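Local coordinates for alpha-1,3-glucanase (Paenibacillus glycanilyticus, PDB 6K0P), which hydrolyses alpha-1,3-glucan as a member of glycoside hydrolase family 87, probably by cutting the alpha-1,3 linkages between glucose units, at residues A[31-36]-A[53-57]; A[45-50]-A[164-169]; A[62-68]-A[150-156]. The protein carries 1 engineered substitution. One frame throughout, in Å; residues are numbered along the deposited sequence.

From the N terminus, residues 31-36 pair with 53-57 in interaction 1, closing a short excursion of the chain that contains 45-50. That inner segment meets 164-169 in interaction 2, so the two contacts cross. Interaction 3, between 62-68 and 150-156, opens after interaction 1 has closed and is nested inside the long loop closed by interaction 2. Strands 55-57 and 165-173 are neighbours in one antiparallel sheet, while 63-67 and 152-156 belong to a second; Val-167 packs against Val-64, Phe-66 and Ile-155 between them. Interactions 1 and 2 share a calcium ion, bound by Ser-50, Ser-53 and Asp-168, and all three lie in the D1 part of the catalytic domain.

Interaction 1: A[31-36]-A[53-57]; sequences TNGTKL and SSVYL. With CA (calcium ion), chain J.
Thr-34 and Tyr-56 form the hydrogen-bonded pair of a short antiparallel beta ladder, at the border of a sheet in the D1 part of the catalytic domain. Thr-34 N donates to Tyr-56 O at 3.0 Å, and Tyr-56 N returns a nearly straight bond to Thr-34 O at 2.8 Å. The ladder runs on past its strands: Leu-36 N points almost end-on at the carbonyl of Ser-54, with an N-to-O distance of 3.0 Å. In the pair between them, Lys-35 and Val-55 make no backbone bonds to each other; Val-55 turns its polar backbone to Val-167 on strand 165-173, and the lysine ammonium, carried away by a bend in its chain, finds Glu-25 O. Thr-34 CB lies at the edge of the Tyr-56 ring, near its plane.

Thr-31 OG1 is doubly engaged. Thr-31 OG1 accepts from Gly-33 N at 2.9 Å, an ST turn, and donates to Tyr-63 O, while Asn-32 OD1 takes the hydrogen of Tyr-63 N, tying this corner to the next strand. Thr-31 OG1 also passes Val-55 CG1 at 3.3 Å, the two side chains sliding past each other in opposite directions. Gly-33 sits where a side chain would run into Tyr-56 O and Leu-57 CD2.

At the other end Ser-54 OG bonds with Tyr-136 OH, but the buried Ser-54 N has no partner in the model. Ser-53 O binds calcium at 2.4 Å. Ser-53 OG, swung opposite the backbone N (chi1 179°), donates to Leu-36 O in the carbonyl plane, on a lone pair, at 2.7 Å.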
loop_
_atom_site.group_PDB
_atom_site.type_symbol
_atom_site.label_atom_id
_atom_site.label_comp_id
_atom_site.label_asym_id
_atom_site.label_seq_id
_atom_site.Cartn_x
_atom_site.Cartn_y
_atom_site.Cartn_z
ATOM N N THR A 31 22.718 -17.166 -7.832
ATOM C CA THR A 31 22.072 -17.980 -6.822
ATOM C C THR A 31 22.322 -19.443 -7.135
ATOM O O THR A 31 22.437 -19.831 -8.302
ATOM C CB THR A 31 20.563 -17.680 -6.714
ATOM O OG1 THR A 31 20.013 -18.427 -5.624
ATOM C CG2 THR A 31 19.821 -18.060 -8.000
ATOM N N ASN A 32 22.426 -20.248 -6.081
ATOM C CA ASN A 32 22.340 -21.696 -6.196
ATOM C C ASN A 32 21.025 -22.227 -5.647
ATOM O O ASN A 32 20.905 -23.433 -5.417
ATOM C CB ASN A 32 23.540 -22.384 -5.540
ATOM C CG ASN A 32 23.615 -22.134 -4.052
ATOM O OD1 ASN A 32 22.833 -21.362 -3.510
ATOM N ND2 ASN A 32 24.558 -22.787 -3.382
ATOM N N GLY A 33 20.045 -21.353 -5.419
ATOM C CA GLY A 33 18.729 -21.743 -4.964
ATOM C C GLY A 33 17.752 -21.831 -6.114
ATOM O O GLY A 33 18.134 -21.870 -7.288
ATOM N N THR A 34 16.469 -21.844 -5.773
ATOM C CA THR A 34 15.416 -22.156 -6.737
ATOM C C THR A 34 14.604 -20.900 -7.033
ATOM O O THR A 34 13.863 -20.417 -6.171
ATOM C CB THR A 34 14.530 -23.261 -6.176
ATOM O OG1 THR A 34 15.328 -24.436 -5.957
ATOM C CG2 THR A 34 13.404 -23.589 -7.136
ATOM N N LYS A 35 14.705 -20.399 -8.263
ATOM C CA LYS A 35 13.990 -19.196 -8.682
ATOM C C LYS A 35 12.588 -19.582 -9.149
ATOM O O LYS A 35 12.433 -20.415 -10.049
ATOM C CB LYS A 35 14.767 -18.513 -9.810
ATOM C CG LYS A 35 14.235 -17.155 -10.203
ATOM C CD LYS A 35 15.235 -16.403 -11.096
ATOM C CE LYS A 35 16.643 -16.312 -10.471
ATOM N NZ LYS A 35 17.513 -15.346 -11.227
ATOM N N LEU A 36 11.564 -18.992 -8.533
ATOM C CA LEU A 36 10.188 -19.362 -8.842
ATOM C C LEU A 36 9.744 -18.760 -10.168
ATOM O O LEU A 36 10.008 -17.589 -10.452
ATOM C CB LEU A 36 9.247 -18.855 -7.747
ATOM C CG LEU A 36 9.491 -19.351 -6.319
ATOM C CD1 LEU A 36 8.387 -18.838 -5.392
ATOM C CD2 LEU A 36 9.577 -20.885 -6.290
ATOM N N SER A 53 7.892 -13.259 -8.100
ATOM C CA SER A 53 8.908 -14.293 -7.975
ATOM C C SER A 53 9.764 -14.054 -6.735
ATOM O O SER A 53 9.894 -12.933 -6.240
ATOM C CB SER A 53 9.784 -14.359 -9.232
ATOM O OG SER A 53 10.792 -15.355 -9.117
ATOM N N SER A 54 10.351 -15.142 -6.251
ATOM C CA SER A 54 11.307 -15.128 -5.154
ATOM C C SER A 54 12.353 -16.188 -5.441
ATOM O O SER A 54 12.212 -16.985 -6.375
ATOM C CB SER A 54 10.638 -15.467 -3.818
ATOM O OG SER A 54 9.770 -14.437 -3.421
ATOM N N VAL A 55 13.405 -16.209 -4.629
ATOM C CA VAL A 55 14.395 -17.281 -4.685
ATOM C C VAL A 55 14.262 -18.099 -3.414
ATOM O O VAL A 55 14.425 -17.573 -2.306
ATOM C CB VAL A 55 15.826 -16.761 -4.868
ATOM C CG1 VAL A 55 16.796 -17.942 -4.910
ATOM C CG2 VAL A 55 15.933 -15.937 -6.147
ATOM N N TYR A 56 13.951 -19.381 -3.580
ATOM C CA TYR A 56 13.744 -20.306 -2.478
ATOM C C TYR A 56 15.081 -20.922 -2.088
ATOM O O TYR A 56 15.745 -21.560 -2.916
ATOM C CB TYR A 56 12.789 -21.385 -2.986
ATOM C CG TYR A 56 12.357 -22.489 -2.043
ATOM C CD1 TYR A 56 11.826 -22.219 -0.784
ATOM C CD2 TYR A 56 12.402 -23.809 -2.462
ATOM C CE1 TYR A 56 11.378 -23.254 0.046
ATOM C CE2 TYR A 56 11.965 -24.831 -1.651
ATOM C CZ TYR A 56 11.461 -24.555 -0.403
ATOM O OH TYR A 56 11.014 -25.607 0.381
ATOM N N LEU A 57 15.478 -20.728 -0.831
ATOM C CA LEU A 57 16.686 -21.326 -0.278
ATOM C C LEU A 57 16.252 -22.470 0.625
ATOM O O LEU A 57 15.529 -22.259 1.603
ATOM C CB LEU A 57 17.501 -20.298 0.509
ATOM C CG LEU A 57 17.760 -18.947 -0.161
ATOM C CD1 LEU A 57 18.582 -18.049 0.764
ATOM C CD2 LEU A 57 18.468 -19.130 -1.505
HETATM CA CA CA J . 10.752 -10.758 -5.838
#

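Interaction 2: A[45-50]-A[164-169]; sequences YAGEAS and WIYVDL. With CA (calcium ion), chain J.
The rings of Tyr-45 and Tyr-166 lie face on face in an offset stack, centroids 4.1 Å apart and planes only 8° from parallel. Although the rings are nearly parallel, the two side chains run at about a right angle to each other. Tyr-166 CE1 sits over the centre of the Tyr-45 ring, and Tyr-45 CB makes a CH-pi contact over the same face of Tyr-166, 3.8 Å from its centroid, while the other face of Tyr-166 carries the ring of Tyr-56. Tyr-45 OH passes Trp-164 CH2 at 3.7 Å and hydrogen-bonds with Tyr-109 OH. Replacing Tyr-166 by an alanine would probably leave both Tyr-45 and Tyr-56 without their stacking partner and the Tyr-45 ring freer to turn.

Beyond the rings, a type I turn over residues 46-49 delivers Ser-50 to Asp-168. Ser-50 N donates at 2.8 Å to the syn lone pair of Asp-168 OD2, which also takes a salt bridge from Arg-78. The carboxylate is thereby held on one oxygen while its OD1 binds calcium at 2.3 Å. Asp-168 O and Ser-50 O join the same ion, the latter at 2.4 Å; Glu-23, Glu-25 and Ser-53 complete the site. Leu-169 CD2 covers Ser-50 CB at 3.5 Å.

The loop 45-50 is thus tied, through metal and rings, to strand 165-173, which runs between strands 55-57 and 72-80 and where Asp-168 and Leu-169 form a classic beta bulge facing Arg-78.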
loop_
_atom_site.group_PDB
_atom_site.type_symbol
_atom_site.label_atom_id
_atom_site.label_comp_id
_atom_site.label_asym_id
_atom_site.label_seq_id
_atom_site.Cartn_x
_atom_site.Cartn_y
_atom_site.Cartn_z
ATOM N N TYR A 45 3.585 -18.787 -3.161
ATOM C CA TYR A 45 4.838 -18.079 -2.878
ATOM C C TYR A 45 5.350 -17.261 -4.058
ATOM O O TYR A 45 6.101 -16.304 -3.846
ATOM C CB TYR A 45 5.918 -19.040 -2.347
ATOM C CG TYR A 45 5.562 -19.598 -0.985
ATOM C CD1 TYR A 45 5.606 -18.800 0.162
ATOM C CD2 TYR A 45 5.143 -20.912 -0.855
ATOM C CE1 TYR A 45 5.244 -19.311 1.399
ATOM C CE2 TYR A 45 4.784 -21.434 0.381
ATOM C CZ TYR A 45 4.847 -20.629 1.499
ATOM O OH TYR A 45 4.476 -21.165 2.715
ATOM N N ALA A 46 4.988 -17.612 -5.297
ATOM C CA ALA A 46 5.320 -16.737 -6.418
ATOM C C ALA A 46 4.275 -15.644 -6.567
ATOM O O ALA A 46 4.612 -14.453 -6.642
ATOM C CB ALA A 46 5.422 -17.539 -7.721
ATOM N N GLY A 47 3.000 -16.039 -6.581
ATOM C CA GLY A 47 1.933 -15.079 -6.821
ATOM C C GLY A 47 1.908 -13.929 -5.835
ATOM O O GLY A 47 1.483 -12.827 -6.186
ATOM N N GLU A 48 2.361 -14.161 -4.605
ATOM C CA GLU A 48 2.348 -13.128 -3.573
ATOM C C GLU A 48 3.661 -12.370 -3.454
ATOM O O GLU A 48 3.753 -11.448 -2.638
ATOM C CB GLU A 48 1.966 -13.719 -2.214
ATOM C CG GLU A 48 0.523 -14.220 -2.161
ATOM C CD GLU A 48 -0.006 -14.338 -0.748
ATOM O OE1 GLU A 48 0.722 -13.983 0.200
ATOM O OE2 GLU A 48 -1.167 -14.781 -0.586
ATOM N N ALA A 49 4.673 -12.744 -4.223
ATOM C CA ALA A 49 5.965 -12.083 -4.151
ATOM C C ALA A 49 5.973 -10.797 -4.973
ATOM O O ALA A 49 5.241 -10.649 -5.956
ATOM C CB ALA A 49 7.058 -13.015 -4.688
ATOM N N SER A 50 6.799 -9.847 -4.537
ATOM C CA SER A 50 7.142 -8.712 -5.383
ATOM C C SER A 50 7.760 -9.215 -6.685
ATOM O O SER A 50 8.640 -10.077 -6.677
ATOM C CB SER A 50 8.139 -7.831 -4.632
ATOM O OG SER A 50 8.378 -6.612 -5.323
ATOM N N TRP A 164 13.949 -23.493 5.683
ATOM C CA TRP A 164 13.763 -23.000 4.324
ATOM C C TRP A 164 13.260 -21.570 4.403
ATOM O O TRP A 164 12.654 -21.161 5.391
ATOM C CB TRP A 164 12.800 -23.872 3.494
ATOM C CG TRP A 164 11.430 -24.126 4.086
ATOM C CD1 TRP A 164 11.041 -25.248 4.767
ATOM C CD2 TRP A 164 10.261 -23.283 4.012
ATOM N NE1 TRP A 164 9.717 -25.151 5.135
ATOM C CE2 TRP A 164 9.215 -23.961 4.680
ATOM C CE3 TRP A 164 10.000 -22.017 3.459
ATOM C CZ2 TRP A 164 7.934 -23.430 4.795
ATOM C CZ3 TRP A 164 8.726 -21.489 3.583
ATOM C CH2 TRP A 164 7.705 -22.198 4.239
ATOM N N ILE A 165 13.495 -20.826 3.329
ATOM C CA ILE A 165 13.079 -19.429 3.275
ATOM C C ILE A 165 12.947 -19.005 1.819
ATOM O O ILE A 165 13.814 -19.298 0.990
ATOM C CB ILE A 165 14.057 -18.531 4.063
ATOM C CG1 ILE A 165 13.599 -17.066 4.031
ATOM C CG2 ILE A 165 15.499 -18.658 3.537
ATOM C CD1 ILE A 165 14.301 -16.198 5.071
ATOM N N TYR A 166 11.860 -18.321 1.493
ATOM C CA TYR A 166 11.728 -17.675 0.193
ATOM C C TYR A 166 12.212 -16.245 0.342
ATOM O O TYR A 166 11.699 -15.502 1.182
ATOM C CB TYR A 166 10.269 -17.656 -0.261
ATOM C CG TYR A 166 9.684 -19.021 -0.545
ATOM C CD1 TYR A 166 9.152 -19.799 0.487
ATOM C CD2 TYR A 166 9.661 -19.533 -1.836
ATOM C CE1 TYR A 166 8.620 -21.038 0.238
ATOM C CE2 TYR A 166 9.116 -20.783 -2.093
ATOM C CZ TYR A 166 8.593 -21.515 -1.051
ATOM O OH TYR A 166 8.059 -22.767 -1.271
ATOM N N VAL A 167 13.196 -15.858 -0.457
ATOM C CA VAL A 167 13.754 -14.509 -0.413
ATOM C C VAL A 167 13.157 -13.728 -1.575
ATOM O O VAL A 167 13.402 -14.051 -2.742
ATOM C CB VAL A 167 15.282 -14.528 -0.483
ATOM C CG1 VAL A 167 15.827 -13.106 -0.480
ATOM C CG2 VAL A 167 15.869 -15.337 0.659
ATOM N N ASP A 168 12.363 -12.704 -1.257
ATOM C CA ASP A 168 11.592 -11.979 -2.264
ATOM C C ASP A 168 12.339 -10.748 -2.771
ATOM O O ASP A 168 12.538 -10.583 -3.982
ATOM C CB ASP A 168 10.229 -11.602 -1.665
ATOM C CG ASP A 168 9.341 -10.863 -2.634
ATOM O OD1 ASP A 168 9.692 -10.785 -3.825
ATOM O OD2 ASP A 168 8.275 -10.366 -2.214
ATOM N N LEU A 169 12.726 -9.862 -1.859
ATOM C CA LEU A 169 13.426 -8.636 -2.206
ATOM C C LEU A 169 14.247 -8.206 -1.003
ATOM O O LEU A 169 14.045 -8.680 0.119
ATOM C CB LEU A 169 12.457 -7.513 -2.633
ATOM C CG LEU A 169 11.428 -6.984 -1.609
ATOM C CD1 LEU A 169 12.040 -6.032 -0.568
ATOM C CD2 LEU A 169 10.283 -6.268 -2.307
HETATM CA CA CA J . 10.752 -10.758 -5.838
#

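Interaction 3: A[62-68]-A[150-156]; sequences EYVEFTL and GTKIKIQ
Phe-66, Leu-68, Ile-153 and Ile-155 form the apolar centre of an antiparallel strand pair, 63-67 against 152-156, at one border of a four-stranded sheet. Leu-68 CG and CD2 both lean on Ile-153 CG1, and Phe-66 CE1 touches Ile-155 CG1 at 3.8 Å. With CG placed beside its own backbone N (chi1 -63°), the phenylalanine ring presents an edge to Ile-153 O. Val-64 and Ile-155 lie side by side, pointing the same way. This face is turned to the opposing sheet, where Val-167 and Leu-170 of strand 165-173 and Phe-75 and Leu-77 of strand 72-80 meet it; two antiparallel sheets packed on such a layer make a beta sandwich.

The backbones are zipped through Val-64 with Ile-155 and Phe-66 with Ile-153, two bonds to each pair. Ile-153 N comes to Phe-66 O from above the carbonyl plane, at 2.8 Å. Beyond the strands the pairing continues: Leu-68 N donates to Thr-151 O at 2.9 Å, and Gly-150 N to Leu-68 O at 2.7 Å. Gly-150 has a positive phi of 94°, where a CB would jam against the preceding carbonyl.

The opposite face is polar. The methylenes of Lys-154 cross beside Tyr-63, CG coming within 3.6 Å of Tyr-63 CB, and Lys-154 NZ donates to Gln-156 OE1 at 2.8 Å; Tyr-92, from strand 86-93, adds a cation-pi partner. Glu-65 crosses the aliphatic part of Lys-152 at a slant, its OE1 4.7 Å from Lys-152 NZ, short of a salt bridge. Bent at chi2 and chi4, that lysine chain instead carries NZ to Thr-67 OG1, donating at 2.7 Å.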
loop_
_atom_site.group_PDB
_atom_site.type_symbol
_atom_site.label_atom_id
_atom_site.label_comp_id
_atom_site.label_asym_id
_atom_site.label_seq_id
_atom_site.Cartn_x
_atom_site.Cartn_y
_atom_site.Cartn_z
ATOM N N GLU A 62 22.752 -22.647 0.487
ATOM C CA GLU A 62 22.047 -21.963 -0.588
ATOM C C GLU A 62 21.970 -20.468 -0.297
ATOM O O GLU A 62 21.795 -20.048 0.849
ATOM C CB GLU A 62 20.665 -22.576 -0.827
ATOM C CG GLU A 62 20.791 -23.957 -1.471
ATOM C CD GLU A 62 19.489 -24.552 -1.956
ATOM O OE1 GLU A 62 18.431 -23.886 -1.909
ATOM O OE2 GLU A 62 19.547 -25.718 -2.405
ATOM N N TYR A 63 22.144 -19.666 -1.340
ATOM C CA TYR A 63 22.285 -18.228 -1.176
ATOM C C TYR A 63 21.671 -17.526 -2.375
ATOM O O TYR A 63 21.471 -18.120 -3.440
ATOM C CB TYR A 63 23.769 -17.821 -1.086
ATOM C CG TYR A 63 24.512 -18.061 -2.381
ATOM C CD1 TYR A 63 25.098 -19.288 -2.648
ATOM C CD2 TYR A 63 24.577 -17.081 -3.361
ATOM C CE1 TYR A 63 25.749 -19.525 -3.854
ATOM C CE2 TYR A 63 25.222 -17.310 -4.568
ATOM C CZ TYR A 63 25.796 -18.535 -4.804
ATOM O OH TYR A 63 26.445 -18.758 -6.004
ATOM N N VAL A 64 21.418 -16.233 -2.211
ATOM C CA VAL A 64 21.205 -15.335 -3.337
ATOM C C VAL A 64 22.092 -14.120 -3.114
ATOM O O VAL A 64 22.166 -13.601 -1.994
ATOM C CB VAL A 64 19.720 -14.953 -3.523
ATOM C CG1 VAL A 64 19.095 -14.527 -2.203
ATOM C CG2 VAL A 64 19.581 -13.867 -4.587
ATOM N N GLU A 65 22.804 -13.703 -4.159
ATOM C CA GLU A 65 23.823 -12.661 -4.045
ATOM C C GLU A 65 23.307 -11.386 -4.695
ATOM O O GLU A 65 23.121 -11.335 -5.919
ATOM C CB GLU A 65 25.104 -13.128 -4.731
ATOM C CG GLU A 65 26.257 -12.142 -4.613
ATOM C CD GLU A 65 27.509 -12.658 -5.286
ATOM O OE1 GLU A 65 27.525 -12.738 -6.535
ATOM O OE2 GLU A 65 28.463 -13.002 -4.567
ATOM N N PHE A 66 23.095 -10.350 -3.879
ATOM C CA PHE A 66 22.744 -9.021 -4.356
ATOM C C PHE A 66 24.010 -8.189 -4.522
ATOM O O PHE A 66 25.052 -8.475 -3.930
ATOM C CB PHE A 66 21.853 -8.296 -3.340
ATOM C CG PHE A 66 20.520 -8.945 -3.097
ATOM C CD1 PHE A 66 20.393 -9.976 -2.186
ATOM C CD2 PHE A 66 19.382 -8.491 -3.751
ATOM C CE1 PHE A 66 19.162 -10.570 -1.945
ATOM C CE2 PHE A 66 18.154 -9.077 -3.514
ATOM C CZ PHE A 66 18.043 -10.112 -2.609
ATOM N N THR A 67 23.901 -7.129 -5.322
ATOM C CA THR A 67 24.976 -6.153 -5.465
ATOM C C THR A 67 24.420 -4.770 -5.166
ATOM O O THR A 67 23.455 -4.333 -5.800
ATOM C CB THR A 67 25.577 -6.190 -6.872
ATOM O OG1 THR A 67 26.072 -7.508 -7.140
ATOM C CG2 THR A 67 26.735 -5.200 -6.981
ATOM N N LEU A 68 25.011 -4.086 -4.195
ATOM C CA LEU A 68 24.511 -2.761 -3.854
ATOM C C LEU A 68 24.679 -1.803 -5.028
ATOM O O LEU A 68 25.712 -1.791 -5.705
ATOM C CB LEU A 68 25.266 -2.210 -2.647
ATOM C CG LEU A 68 25.080 -2.922 -1.308
ATOM C CD1 LEU A 68 25.790 -2.130 -0.215
ATOM C CD2 LEU A 68 23.610 -3.068 -0.978
ATOM N N GLY A 150 28.367 -1.492 -5.092
ATOM C CA GLY A 150 29.217 -2.541 -5.615
ATOM C C GLY A 150 29.520 -3.667 -4.648
ATOM O O GLY A 150 30.025 -4.714 -5.074
ATOM N N THR A 151 29.243 -3.489 -3.356
ATOM C CA THR A 151 29.425 -4.580 -2.405
ATOM C C THR A 151 28.481 -5.725 -2.751
ATOM O O THR A 151 27.314 -5.498 -3.090
ATOM C CB THR A 151 29.089 -4.082 -0.991
ATOM O OG1 THR A 151 29.942 -2.986 -0.639
ATOM C CG2 THR A 151 29.262 -5.187 0.041
ATOM N N LYS A 152 28.990 -6.957 -2.656
ATOM C CA LYS A 152 28.156 -8.150 -2.784
ATOM C C LYS A 152 27.520 -8.437 -1.429
ATOM O O LYS A 152 28.221 -8.754 -0.462
ATOM C CB LYS A 152 28.992 -9.353 -3.214
ATOM C CG LYS A 152 29.585 -9.254 -4.610
ATOM C CD LYS A 152 28.543 -8.922 -5.651
ATOM C CE LYS A 152 29.042 -9.276 -7.055
ATOM N NZ LYS A 152 28.493 -8.361 -8.090
ATOM N N ILE A 153 26.198 -8.331 -1.355
ATOM C CA ILE A 153 25.447 -8.637 -0.144
ATOM C C ILE A 153 24.734 -9.953 -0.400
ATOM O O ILE A 153 23.809 -10.025 -1.221
ATOM C CB ILE A 153 24.458 -7.523 0.215
ATOM C CG1 ILE A 153 25.201 -6.219 0.549
ATOM C CG2 ILE A 153 23.564 -7.959 1.380
ATOM C CD1 ILE A 153 26.073 -6.298 1.797
ATOM N N LYS A 154 25.189 -11.003 0.273
ATOM C CA LYS A 154 24.681 -12.348 0.046
ATOM C C LYS A 154 23.759 -12.723 1.201
ATOM O O LYS A 154 24.107 -12.526 2.369
ATOM C CB LYS A 154 25.859 -13.318 -0.073
ATOM C CG LYS A 154 25.477 -14.762 -0.286
ATOM C CD LYS A 154 26.706 -15.614 -0.637
ATOM C CE LYS A 154 27.749 -15.583 0.471
ATOM N NZ LYS A 154 28.618 -16.800 0.347
ATOM N N ILE A 155 22.568 -13.219 0.871
ATOM C CA ILE A 155 21.658 -13.800 1.849
ATOM C C ILE A 155 21.841 -15.300 1.732
ATOM O O ILE A 155 21.633 -15.859 0.651
ATOM C CB ILE A 155 20.204 -13.408 1.554
ATOM C CG1 ILE A 155 20.060 -11.886 1.486
ATOM C CG2 ILE A 155 19.269 -14.007 2.600
ATOM C CD1 ILE A 155 20.458 -11.167 2.780
ATOM N N GLN A 156 22.255 -15.951 2.815
ATOM C CA GLN A 156 22.653 -17.351 2.747
ATOM C C GLN A 156 22.096 -18.119 3.934
ATOM O O GLN A 156 22.089 -17.627 5.069
ATOM C CB GLN A 156 24.182 -17.466 2.720
ATOM C CG GLN A 156 24.725 -18.885 2.643
ATOM C CD GLN A 156 26.183 -18.900 2.244
ATOM O OE1 GLN A 156 26.523 -18.562 1.114
ATOM N NE2 GLN A 156 27.053 -19.289 3.171
#